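Side-chain contacts in hypothetical protein EF2904 (Enterococcus faecalis, PDB 2AZ4), which binds two zinc ions in a metallo-beta-lactamase fold and may bind RNA and act as an exonuclease, although its function has not been established: residues 160-165 and 171-176; 185-190 and 201-206; 213-218 and 409-414. One frame throughout, in Å; residues are numbered along the deposited sequence.

Interaction 1 of 3, residues 160-165 and 171-176; sequences VEIVPV and GASALL
V163 and A174 are joined by two backbone hydrogen bonds in an antiparallel beta hairpin of the metallo-beta-lactamase fold, made of strands 158-164 and 173-179. A174 N donates a hydrogen bond to V163 O at 2.7 Å, and V163 N donates one to A174 O. E161 and L176 form the next hydrogen-bonded pair, with both donors in the plane of the carbonyl they meet. Beyond P164, whose ring nitrogen has no proton to give, V165 N reaches A172 O at 3.0 Å from above the carbonyl plane. On the face that carries E161, V163, A174 and L176, the branched V163 sets CG2 4.0 Å from L176 CG. L176 has CG beside its own backbone N (chi1 -59°), which turns CD1 to V163 CG2, while L176 CB lies beside E161 CB, the two side chains pointing the same way. The extended E161 chain then carries its carboxylate past the leucine to a salt bridge with K206 of helix 197-207, and F203 of that helix packs on A174 and V165, where alanine keeps the strand surface low. I162, L175 and V160 form an apolar group on the other face: I162 CG1 lies 4.2 Å from L175 CD2, and V160 CG1 crosses L175 at a slant. F34 and I32 of the neighbouring sheet close over L175 and V160. The turn that links the strands holds the zinc ligand H167, on which the A172 methyl packs. S173 is small enough to sit against I162, its OG 3.4 Å from I162 CG1 and hydrogen-bonded to S91 O.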
loop_
_atom_site.group_PDB
_atom_site.type_symbol
_atom_site.label_atom_id
_atom_site.label_comp_id
_atom_site.label_asym_id
_atom_site.label_seq_id
_atom_site.Cartn_x
_atom_site.Cartn_y
_atom_site.Cartn_z
ATOM N N VAL A 160 -5.554 20.121 -6.176
ATOM C CA VAL A 160 -5.579 18.690 -5.871
ATOM C C VAL A 160 -6.102 18.523 -4.460
ATOM O O VAL A 160 -5.524 19.059 -3.509
ATOM C CB VAL A 160 -4.178 18.025 -5.991
ATOM C CG1 VAL A 160 -4.256 16.504 -5.731
ATOM C CG2 VAL A 160 -3.528 18.316 -7.342
ATOM N N GLU A 161 -7.203 17.802 -4.334
ATOM C CA GLU A 161 -7.737 17.446 -3.033
ATOM C C GLU A 161 -7.355 16.013 -2.694
ATOM O O GLU A 161 -7.589 15.089 -3.492
ATOM C CB GLU A 161 -9.258 17.595 -2.983
ATOM C CG GLU A 161 -9.824 17.495 -1.533
ATOM C CD GLU A 161 -11.314 17.789 -1.450
ATOM O OE1 GLU A 161 -11.840 18.415 -2.390
ATOM O OE2 GLU A 161 -11.960 17.404 -0.435
ATOM N N ILE A 162 -6.778 15.824 -1.505
ATOM C CA ILE A 162 -6.346 14.495 -1.074
ATOM C C ILE A 162 -7.371 13.905 -0.108
ATOM O O ILE A 162 -7.578 14.391 1.001
ATOM C CB ILE A 162 -4.898 14.507 -0.517
ATOM C CG1 ILE A 162 -4.421 13.094 -0.194
ATOM C CG2 ILE A 162 -4.769 15.456 0.671
ATOM C CD1 ILE A 162 -2.886 12.953 -0.201
ATOM N N VAL A 163 -8.013 12.841 -0.535
ATOM C CA VAL A 163 -9.220 12.396 0.139
ATOM C C VAL A 163 -8.954 11.003 0.660
ATOM O O VAL A 163 -8.541 10.170 -0.123
ATOM C CB VAL A 163 -10.400 12.340 -0.889
ATOM C CG1 VAL A 163 -11.670 11.784 -0.239
ATOM C CG2 VAL A 163 -10.678 13.755 -1.490
ATOM N N PRO A 164 -9.238 10.734 1.950
ATOM C CA PRO A 164 -9.011 9.412 2.545
ATOM C C PRO A 164 -9.938 8.370 1.948
ATOM O O PRO A 164 -11.130 8.642 1.668
ATOM C CB PRO A 164 -9.328 9.624 4.027
ATOM C CG PRO A 164 -10.328 10.779 4.021
ATOM C CD PRO A 164 -9.797 11.679 2.941
ATOM N N VAL A 165 -9.384 7.187 1.762
ATOM C CA VAL A 165 -10.092 6.097 1.168
ATOM C C VAL A 165 -9.771 4.833 1.972
ATOM O O VAL A 165 -8.695 4.742 2.549
ATOM C CB VAL A 165 -9.670 6.067 -0.306
ATOM C CG1 VAL A 165 -8.804 4.883 -0.671
ATOM C CG2 VAL A 165 -10.825 6.436 -1.223
ATOM N N GLY A 171 -3.866 5.415 6.131
ATOM C CA GLY A 171 -3.523 6.685 5.504
ATOM C C GLY A 171 -3.669 6.765 3.991
ATOM O O GLY A 171 -3.211 7.730 3.360
ATOM N N ALA A 172 -4.316 5.758 3.412
ATOM C CA ALA A 172 -4.535 5.658 1.964
ATOM C C ALA A 172 -5.492 6.738 1.503
ATOM O O ALA A 172 -6.438 7.082 2.230
ATOM C CB ALA A 172 -5.091 4.284 1.588
ATOM N N SER A 173 -5.236 7.268 0.298
ATOM C CA SER A 173 -6.028 8.369 -0.243
ATOM C C SER A 173 -6.277 8.234 -1.748
ATOM O O SER A 173 -5.650 7.392 -2.426
ATOM C CB SER A 173 -5.331 9.693 0.030
ATOM O OG SER A 173 -4.098 9.750 -0.674
ATOM N N ALA A 174 -7.223 9.043 -2.225
ATOM C CA ALA A 174 -7.530 9.249 -3.634
ATOM C C ALA A 174 -7.323 10.737 -3.922
ATOM O O ALA A 174 -7.222 11.563 -2.990
ATOM C CB ALA A 174 -8.976 8.850 -3.915
ATOM N N LEU A 175 -7.221 11.095 -5.197
ATOM C CA LEU A 175 -6.958 12.489 -5.544
ATOM C C LEU A 175 -8.116 12.999 -6.376
ATOM O O LEU A 175 -8.568 12.304 -7.302
ATOM C CB LEU A 175 -5.640 12.623 -6.322
ATOM C CG LEU A 175 -4.372 11.981 -5.726
ATOM C CD1 LEU A 175 -3.219 12.209 -6.678
ATOM C CD2 LEU A 175 -4.028 12.576 -4.320
ATOM N N LEU A 176 -8.620 14.186 -6.028
ATOM C CA LEU A 176 -9.589 14.870 -6.865
ATOM C C LEU A 176 -8.843 16.046 -7.456
ATOM O O LEU A 176 -8.361 16.915 -6.723
ATOM C CB LEU A 176 -10.793 15.376 -6.071
ATOM C CG LEU A 176 -11.668 14.410 -5.280
ATOM C CD1 LEU A 176 -12.796 15.222 -4.710
ATOM C CD2 LEU A 176 -12.210 13.334 -6.141
#

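Interaction 2 of 3, residues 185-190 and 201-206; sequences TYTGDL and LAFCEK. With ZN (zinc ion), chain C; ZN (zinc ion), chain D.
T187 and F203 lie 8.8 Å apart between CA atoms, T185 and K206 9.7 Å, a spacing that side chains must bridge between sheet and helix in this beta-alpha-beta unit of strand 182-186, helix 197-207 and strand 212-216. F203 does so almost alone, since a flat ring can fill the gap and meet several partners. Its CG lies anti to the backbone N (chi1 155°), sending the ring down onto the strand. T185 comes from the opposite direction and puts its methyl CG2 at the ring edge, 3.6 Å from F203 CZ. The methyl of T187 approaches the same end obliquely, while L190 crosses the phenyl group at about a right angle with CD2 3.9 Å from F203 CE2. Threonine suits both places: each methyl serves the ring while each hydroxyl is bonded, T185 OG1 to T210 and T187 OG1 to the backbone O of G188 and to E216 N. G188 has a positive phi (64°), which glycine adopts easily, and D189 follows it at the metals, well clear of the helix. There the aspartate bridges both zinc ions, whose other protein ligands are H92, H94 and H167 for one and D96, H97 and H404 for the other. A single carboxylate oxygen makes both bonds: D189 OD2 stands 2.4 Å from the zinc of chain C and 2.2 Å from that of chain D.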
loop_
_atom_site.group_PDB
_atom_site.type_symbol
_atom_site.label_atom_id
_atom_site.label_comp_id
_atom_site.label_asym_id
_atom_site.label_seq_id
_atom_site.Cartn_x
_atom_site.Cartn_y
_atom_site.Cartn_z
ATOM N N THR A 185 -10.296 12.301 -11.465
ATOM C CA THR A 185 -10.202 11.606 -10.200
ATOM C C THR A 185 -9.320 10.381 -10.345
ATOM O O THR A 185 -9.466 9.625 -11.299
ATOM C CB THR A 185 -11.612 11.159 -9.729
ATOM O OG1 THR A 185 -12.445 12.319 -9.579
ATOM C CG2 THR A 185 -11.521 10.433 -8.405
ATOM N N TYR A 186 -8.409 10.205 -9.383
ATOM C CA TYR A 186 -7.521 9.062 -9.303
ATOM C C TYR A 186 -7.864 8.324 -8.022
ATOM O O TYR A 186 -7.767 8.901 -6.955
ATOM C CB TYR A 186 -6.079 9.552 -9.252
ATOM C CG TYR A 186 -5.077 8.453 -8.976
ATOM C CD1 TYR A 186 -5.001 7.314 -9.799
ATOM C CD2 TYR A 186 -4.227 8.526 -7.866
ATOM C CE1 TYR A 186 -4.067 6.299 -9.541
ATOM C CE2 TYR A 186 -3.300 7.521 -7.597
ATOM C CZ TYR A 186 -3.219 6.415 -8.435
ATOM O OH TYR A 186 -2.298 5.428 -8.182
ATOM N N THR A 187 -8.291 7.068 -8.118
ATOM C CA THR A 187 -8.812 6.370 -6.930
ATOM C C THR A 187 -7.731 5.926 -5.949
ATOM O O THR A 187 -8.012 5.726 -4.766
ATOM C CB THR A 187 -9.653 5.097 -7.295
ATOM O OG1 THR A 187 -8.839 4.164 -8.020
ATOM C CG2 THR A 187 -10.865 5.469 -8.107
ATOM N N GLY A 188 -6.515 5.748 -6.455
ATOM C CA GLY A 188 -5.490 5.010 -5.733
ATOM C C GLY A 188 -5.995 3.586 -5.619
ATOM O O GLY A 188 -6.753 3.117 -6.490
ATOM N N ASP A 189 -5.580 2.900 -4.562
ATOM C CA ASP A 189 -6.126 1.597 -4.202
ATOM C C ASP A 189 -7.204 1.785 -3.156
ATOM O O ASP A 189 -7.044 2.632 -2.275
ATOM C CB ASP A 189 -5.026 0.739 -3.585
ATOM C CG ASP A 189 -4.043 0.224 -4.586
ATOM O OD1 ASP A 189 -4.139 0.519 -5.799
ATOM O OD2 ASP A 189 -3.149 -0.511 -4.151
ATOM N N LEU A 190 -8.278 0.984 -3.228
ATOM C CA LEU A 190 -9.437 1.137 -2.340
ATOM C C LEU A 190 -10.422 -0.030 -2.289
ATOM O O LEU A 190 -10.440 -0.892 -3.149
ATOM C CB LEU A 190 -10.242 2.407 -2.615
ATOM C CG LEU A 190 -10.649 2.993 -3.976
ATOM C CD1 LEU A 190 -10.648 2.095 -5.207
ATOM C CD2 LEU A 190 -11.924 3.775 -3.858
ATOM N N LEU A 201 -17.090 5.612 0.705
ATOM C CA LEU A 201 -18.400 6.183 0.361
ATOM C C LEU A 201 -18.358 7.708 0.233
ATOM O O LEU A 201 -18.861 8.245 -0.750
ATOM C CB LEU A 201 -19.470 5.780 1.375
ATOM C CG LEU A 201 -19.827 4.290 1.361
ATOM C CD1 LEU A 201 -20.979 4.043 2.348
ATOM C CD2 LEU A 201 -20.225 3.823 -0.050
ATOM N N ALA A 202 -17.770 8.387 1.222
ATOM C CA ALA A 202 -17.610 9.838 1.182
ATOM C C ALA A 202 -16.776 10.279 -0.014
ATOM O O ALA A 202 -17.023 11.349 -0.585
ATOM C CB ALA A 202 -17.006 10.352 2.476
ATOM N N PHE A 203 -15.807 9.460 -0.408
ATOM C CA PHE A 203 -14.985 9.752 -1.572
ATOM C C PHE A 203 -15.829 9.728 -2.856
ATOM O O PHE A 203 -15.690 10.591 -3.711
ATOM C CB PHE A 203 -13.836 8.728 -1.688
ATOM C CG PHE A 203 -13.321 8.559 -3.085
ATOM C CD1 PHE A 203 -12.586 9.573 -3.699
ATOM C CD2 PHE A 203 -13.595 7.398 -3.802
ATOM C CE1 PHE A 203 -12.117 9.425 -5.015
ATOM C CE2 PHE A 203 -13.143 7.240 -5.108
ATOM C CZ PHE A 203 -12.394 8.263 -5.711
ATOM N N CYS A 204 -16.660 8.696 -2.998
ATOM C CA CYS A 204 -17.523 8.542 -4.175
ATOM C C CYS A 204 -18.450 9.756 -4.349
ATOM O O CYS A 204 -18.652 10.240 -5.470
ATOM C CB CYS A 204 -18.349 7.263 -4.046
ATOM S SG CYS A 204 -17.441 5.737 -4.261
ATOM N N GLU A 205 -18.982 10.255 -3.232
ATOM C CA GLU A 205 -19.816 11.464 -3.224
ATOM C C GLU A 205 -19.063 12.716 -3.676
ATOM O O GLU A 205 -19.623 13.575 -4.373
ATOM C CB GLU A 205 -20.406 11.699 -1.839
ATOM C CG GLU A 205 -21.271 12.969 -1.718
ATOM C CD GLU A 205 -22.415 13.001 -2.750
ATOM O OE1 GLU A 205 -23.385 12.217 -2.574
ATOM O OE2 GLU A 205 -22.337 13.794 -3.740
ATOM N N LYS A 206 -17.812 12.842 -3.252
ATOM C CA LYS A 206 -16.970 13.947 -3.702
ATOM C C LYS A 206 -16.606 13.773 -5.177
ATOM O O LYS A 206 -16.424 14.754 -5.908
ATOM C CB LYS A 206 -15.709 14.014 -2.854
ATOM C CG LYS A 206 -15.918 14.550 -1.452
ATOM C CD LYS A 206 -14.551 14.785 -0.766
ATOM C CE LYS A 206 -14.656 15.739 0.401
ATOM N NZ LYS A 206 -14.547 17.176 0.001
HETATM ZN ZN ZN C . -2.124 -0.878 -2.021
HETATM ZN ZN ZN D . -1.422 -1.119 -5.455
HETATM O O HOH W 1 -2.339 -3.013 -2.475
HETATM O O HOH W 2 -0.427 -1.625 -3.402
HETATM O O HOH W 3 -2.026 -3.361 -5.163
#

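Interaction 3 of 3, residues 213-218 and 409-414; sequences LMMEGV and EKLENP
M215 and L411 cross at about a right angle, joining strand 212-216, in one of the two mixed sheets of the metallo-beta-lactamase fold, to the loop between strands 399-403 and 417-418. The touch is made by one methyl: L411 CD2 lies 4.1 Å from M215 CG and only slightly farther from M215 SD. M215 has CG anti to its backbone N (chi1 174°) and remains extended to CE, so the unbranched side chain runs out from the sheet under helix 385-395, where it packs on L388, I391 and I392. L411 is also turned with CG away from its nitrogen, and this brings the branched tip down from the loop onto the strand. An unbranched methionine can run along beneath the helix; L411, the one buried residue of the segment 409-414, packs beside it and on L400 and P402. The same L411 CD2 comes 4.0 Å from E216 O, a buried carbonyl oxygen for which the model offers no hydrogen-bond partner. The E216 side chain leaves the opposite way, toward the zinc site, where OE1 accepts hydrogen bonds from H382 ND1 and L190 N. These bonds fix the carboxylate near D189 and H404, consistent with a second-shell role. Its other oxygen closes a local loop: V218 N donates to E216 OE2 at 3.2 Å, on the anti side and 30° out of the carboxylate plane.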
loop_
_atom_site.group_PDB
_atom_site.type_symbol
_atom_site.label_atom_id
_atom_site.label_comp_id
_atom_site.label_asym_id
_atom_site.label_seq_id
_atom_site.Cartn_x
_atom_site.Cartn_y
_atom_site.Cartn_z
ATOM N N LEU A 213 -12.404 9.252 -14.503
ATOM C CA LEU A 213 -12.135 8.421 -13.342
ATOM C C LEU A 213 -11.046 7.404 -13.659
ATOM O O LEU A 213 -11.287 6.435 -14.383
ATOM C CB LEU A 213 -13.415 7.700 -12.894
ATOM C CG LEU A 213 -13.311 6.751 -11.681
ATOM C CD1 LEU A 213 -12.851 7.537 -10.491
ATOM C CD2 LEU A 213 -14.670 6.117 -11.375
ATOM N N MET A 214 -9.859 7.638 -13.107
ATOM C CA MET A 214 -8.722 6.733 -13.214
ATOM C C MET A 214 -8.770 5.762 -12.031
ATOM O O MET A 214 -8.431 6.129 -10.914
ATOM C CB MET A 214 -7.398 7.523 -13.276
ATOM C CG MET A 214 -7.268 8.411 -14.548
ATOM S SD MET A 214 -6.051 9.751 -14.513
ATOM C CE MET A 214 -6.771 10.789 -13.252
ATOM N N MET A 215 -9.210 4.532 -12.293
ATOM C CA MET A 215 -9.588 3.581 -11.245
ATOM C C MET A 215 -8.889 2.227 -11.321
ATOM O O MET A 215 -8.823 1.606 -12.390
ATOM C CB MET A 215 -11.117 3.390 -11.252
ATOM C CG MET A 215 -11.662 2.308 -10.298
ATOM S SD MET A 215 -13.464 2.452 -10.211
ATOM C CE MET A 215 -13.850 1.133 -9.065
ATOM N N GLU A 216 -8.407 1.757 -10.165
ATOM C CA GLU A 216 -7.818 0.436 -10.033
ATOM C C GLU A 216 -8.778 -0.707 -10.394
ATOM O O GLU A 216 -10.012 -0.568 -10.306
ATOM C CB GLU A 216 -7.280 0.220 -8.606
ATOM C CG GLU A 216 -8.369 0.168 -7.555
ATOM C CD GLU A 216 -8.257 -1.057 -6.672
ATOM O OE1 GLU A 216 -7.923 -0.894 -5.483
ATOM O OE2 GLU A 216 -8.517 -2.186 -7.155
ATOM N N GLY A 217 -8.189 -1.818 -10.835
ATOM C CA GLY A 217 -8.937 -3.024 -11.162
ATOM C C GLY A 217 -8.179 -4.259 -10.731
ATOM O O GLY A 217 -8.024 -5.219 -11.495
ATOM N N VAL A 218 -7.710 -4.249 -9.491
ATOM C CA VAL A 218 -6.869 -5.340 -9.001
ATOM C C VAL A 218 -7.648 -6.660 -8.870
ATOM O O VAL A 218 -7.234 -7.689 -9.439
ATOM C CB VAL A 218 -6.152 -4.961 -7.683
ATOM C CG1 VAL A 218 -5.387 -6.149 -7.119
ATOM C CG2 VAL A 218 -5.217 -3.770 -7.917
ATOM N N GLU A 409 -10.570 -4.544 -19.639
ATOM C CA GLU A 409 -11.831 -4.683 -20.403
ATOM C C GLU A 409 -12.979 -5.182 -19.542
ATOM O O GLU A 409 -14.145 -5.010 -19.907
ATOM C CB GLU A 409 -11.654 -5.589 -21.633
ATOM C CG GLU A 409 -10.815 -4.928 -22.712
ATOM C CD GLU A 409 -11.110 -5.414 -24.128
ATOM O OE1 GLU A 409 -10.478 -6.412 -24.549
ATOM O OE2 GLU A 409 -11.929 -4.773 -24.837
ATOM N N LYS A 410 -12.652 -5.782 -18.399
ATOM C CA LYS A 410 -13.673 -6.255 -17.458
ATOM C C LYS A 410 -14.305 -5.120 -16.637
ATOM O O LYS A 410 -15.390 -5.283 -16.059
ATOM C CB LYS A 410 -13.099 -7.342 -16.556
ATOM C CG LYS A 410 -12.788 -8.637 -17.289
ATOM C CD LYS A 410 -12.227 -9.720 -16.341
ATOM C CE LYS A 410 -13.268 -10.213 -15.331
ATOM N NZ LYS A 410 -13.983 -11.464 -15.765
ATOM N N LEU A 411 -13.638 -3.968 -16.592
ATOM C CA LEU A 411 -14.164 -2.809 -15.878
ATOM C C LEU A 411 -15.017 -1.913 -16.786
ATOM O O LEU A 411 -14.488 -1.190 -17.637
ATOM C CB LEU A 411 -13.033 -1.999 -15.209
ATOM C CG LEU A 411 -13.464 -1.253 -13.942
ATOM C CD1 LEU A 411 -13.851 -2.228 -12.799
ATOM C CD2 LEU A 411 -12.394 -0.247 -13.479
ATOM N N GLU A 412 -16.329 -1.941 -16.552
ATOM C CA GLU A 412 -17.319 -1.293 -17.424
ATOM C C GLU A 412 -17.929 -0.033 -16.831
ATOM O O GLU A 412 -18.145 0.059 -15.606
ATOM C CB GLU A 412 -18.448 -2.272 -17.761
ATOM C CG GLU A 412 -18.060 -3.346 -18.780
ATOM C CD GLU A 412 -19.056 -4.488 -18.845
ATOM O OE1 GLU A 412 -20.276 -4.238 -18.735
ATOM O OE2 GLU A 412 -18.604 -5.644 -19.015
ATOM N N ASN A 413 -18.226 0.922 -17.713
ATOM C CA ASN A 413 -18.913 2.151 -17.351
ATOM C C ASN A 413 -20.313 2.248 -18.002
ATOM O O ASN A 413 -20.430 2.718 -19.130
ATOM C CB ASN A 413 -18.069 3.356 -17.751
ATOM C CG ASN A 413 -18.635 4.664 -17.246
ATOM O OD1 ASN A 413 -19.470 4.700 -16.326
ATOM N ND2 ASN A 413 -18.164 5.766 -17.825
ATOM N N PRO A 414 -21.365 1.791 -17.287
ATOM C CA PRO A 414 -22.750 1.976 -17.734
ATOM C C PRO A 414 -23.133 3.441 -17.934
ATOM O O PRO A 414 -24.080 3.723 -18.648
ATOM C CB PRO A 414 -23.574 1.393 -16.571
ATOM C CG PRO A 414 -22.665 0.414 -15.922
ATOM C CD PRO A 414 -21.308 1.040 -16.014
#

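How the interactions relate
All three contacts reach one mixed sheet, in which strands 158-164, 173-179, 182-186, 212-216 and 399-403 follow one another. They come in series along the chain, although the second half of interaction 3 returns from some 190 residues later. The centres of interactions 1 and 2 are about 7 Å apart, those of 2 and 3 about 13 Å, and those of 1 and 3 about 18 Å. Interaction 1 packs on helix 197-207, the helix of interaction 2. Probable backbone hydrogen bonds, L175 N to Y186 O and M214 N to T185 O, join interaction 1 to 2 and 2 to 3. The sheet thereby brings its loop ends, which carry H167, D189 and H404, together at the two zinc ions.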